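Local atomic coordinates of lactate racemase (PDB entry 2YJG), a protein that interconverts the D- and L-isomers of lactate with the help of a nickel pincer cofactor derived from nicotinic acid mononucleotide. Residues S202-K206 / A360-A364. Residues are numbered along the deposited sequence; the frame is centred on the assembly and turned at random.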
loop_
_atom_site.group_PDB
_atom_site.type_symbol
_atom_site.label_atom_id
_atom_site.label_comp_id
_atom_site.label_asym_id
_atom_site.label_seq_id
_atom_site.Cartn_x
_atom_site.Cartn_y
_atom_site.Cartn_z
ATOM N N SER A 202 15.629 -11.136 -33.311
ATOM C CA SER A 202 15.085 -11.581 -34.604
ATOM C C SER A 202 15.423 -13.053 -34.959
ATOM O O SER A 202 14.598 -13.745 -35.557
ATOM C CB SER A 202 15.510 -10.701 -35.746
ATOM O OG SER A 202 16.900 -10.843 -35.946
ATOM N N GLU A 203 16.609 -13.510 -34.558
ATOM C CA GLU A 203 17.022 -14.885 -34.812
ATOM C C GLU A 203 16.135 -15.879 -34.083
ATOM O O GLU A 203 15.758 -16.939 -34.623
ATOM C CB GLU A 203 18.458 -15.107 -34.332
ATOM C CG GLU A 203 19.000 -16.411 -34.801
ATOM C CD GLU A 203 20.525 -16.475 -34.667
ATOM O OE1 GLU A 203 21.155 -15.449 -34.299
ATOM O OE2 GLU A 203 21.060 -17.576 -34.881
ATOM N N PHE A 204 15.810 -15.540 -32.844
ATOM C CA PHE A 204 14.918 -16.378 -32.014
ATOM C C PHE A 204 13.512 -16.351 -32.590
ATOM O O PHE A 204 12.860 -17.382 -32.805
ATOM C CB PHE A 204 14.898 -15.842 -30.604
ATOM C CG PHE A 204 16.046 -16.343 -29.728
ATOM C CD1 PHE A 204 17.128 -17.029 -30.241
ATOM C CD2 PHE A 204 16.021 -16.073 -28.369
ATOM C CE1 PHE A 204 18.123 -17.504 -29.426
ATOM C CE2 PHE A 204 16.981 -16.581 -27.540
ATOM C CZ PHE A 204 18.051 -17.300 -28.068
ATOM N N ILE A 205 13.033 -15.147 -32.891
ATOM C CA ILE A 205 11.630 -15.034 -33.361
ATOM C C ILE A 205 11.406 -15.762 -34.715
ATOM O O ILE A 205 10.323 -16.254 -35.013
ATOM C CB ILE A 205 11.215 -13.580 -33.392
ATOM C CG1 ILE A 205 11.191 -12.995 -31.979
ATOM C CG2 ILE A 205 9.845 -13.389 -34.082
ATOM C CD1 ILE A 205 10.071 -13.499 -31.037
ATOM N N LYS A 206 12.424 -15.791 -35.542
ATOM C CA LYS A 206 12.364 -16.465 -36.836
ATOM C C LYS A 206 12.394 -17.965 -36.749
ATOM O O LYS A 206 12.023 -18.676 -37.715
ATOM C CB LYS A 206 13.497 -15.981 -37.769
ATOM C CG LYS A 206 13.612 -16.711 -39.107
ATOM C CD LYS A 206 12.809 -16.110 -40.264
ATOM C CE LYS A 206 13.408 -16.464 -41.654
ATOM N NZ LYS A 206 12.715 -15.845 -42.861
ATOM N N ALA A 360 6.307 -6.611 -34.548
ATOM C CA ALA A 360 6.315 -6.269 -35.962
ATOM C C ALA A 360 6.808 -7.423 -36.859
ATOM O O ALA A 360 6.300 -7.632 -37.977
ATOM C CB ALA A 360 7.157 -4.942 -36.291
ATOM N N GLN A 361 7.821 -8.146 -36.382
ATOM C CA GLN A 361 8.394 -9.224 -37.142
ATOM C C GLN A 361 7.316 -10.294 -37.367
ATOM O O GLN A 361 7.107 -10.813 -38.487
ATOM C CB GLN A 361 9.566 -9.801 -36.348
ATOM C CG GLN A 361 10.332 -10.861 -37.131
ATOM C CD GLN A 361 11.524 -11.431 -36.383
ATOM O OE1 GLN A 361 11.965 -10.877 -35.365
ATOM N NE2 GLN A 361 12.062 -12.540 -36.900
ATOM N N ILE A 362 6.664 -10.682 -36.283
ATOM C CA ILE A 362 5.559 -11.649 -36.415
ATOM C C ILE A 362 4.452 -11.209 -37.296
ATOM O O ILE A 362 3.995 -12.024 -38.132
ATOM C CB ILE A 362 5.041 -12.077 -35.031
ATOM C CG1 ILE A 362 6.202 -12.737 -34.339
ATOM C CG2 ILE A 362 3.657 -13.047 -35.137
ATOM C CD1 ILE A 362 6.058 -12.946 -32.812
ATOM N N LEU A 363 3.987 -9.950 -37.184
ATOM C CA LEU A 363 2.940 -9.475 -38.103
ATOM C C LEU A 363 3.425 -9.478 -39.546
ATOM O O LEU A 363 2.699 -9.927 -40.447
ATOM C CB LEU A 363 2.453 -8.090 -37.685
ATOM C CG LEU A 363 1.404 -7.386 -38.531
ATOM C CD1 LEU A 363 0.105 -8.283 -38.519
ATOM C CD2 LEU A 363 1.118 -5.948 -38.018
ATOM N N ALA A 364 4.687 -9.048 -39.796
ATOM C CA ALA A 364 5.239 -9.152 -41.131
ATOM C C ALA A 364 5.251 -10.607 -41.659
ATOM O O ALA A 364 4.915 -10.841 -42.786
ATOM C CB ALA A 364 6.682 -8.443 -41.270
#
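Gln361 reaches from the helix 357-369 to the backbone of Ser202 and the flank of Ile205 in the short helix 202-206. Its CB points at that helix, and with CG anti to the backbone N (chi1 -174°) and the chain straight beyond, the side chain spans the gap at full stretch. CG passes 4.0 Å from Ile205 CG2. CD comes closer to the same methyl, at 3.5 Å, so the isoleucine branch lies obliquely against the amide. At the tip, OE1 rests 3.3 Å from Ser202 CA and 3.4 Å from Ile205 CB, both van der Waals neighbours. NE2 donates a nearly linear hydrogen bond to Ser202 O (3.1 Å, N-H...O 177°), meeting a lone pair in the carbonyl plane while the oxygen stays in the plane of the glutamine amide. That carbonyl also takes the intrahelical bond from Lys206 N, so two donors grip it. Cut back to an alanine, this position would probably leave Ser202 O without its second donor and open a gap beside Ile205. Next along the helix, Ile362 CG1 packs 3.7 Å from Ile205 CG2, adding a smaller apolar contact between the two isoleucines. The segment axes cross at -38°, 10.5 Å apart at closest approach, and this buried junction joins helices of the N-terminal and C-terminal domains of the racemase. Ser202 OG is bonded to Arg348 O. Phe176 touches both isoleucines, and the side chain of Ile205 lies about 5 Å from that of His200, probably a ligand of the cofactor nickel. Ile205 also touches Ile220 of helix 219-230, whereas Ile362 packs on Val297 and Thr301 of helix 293-305.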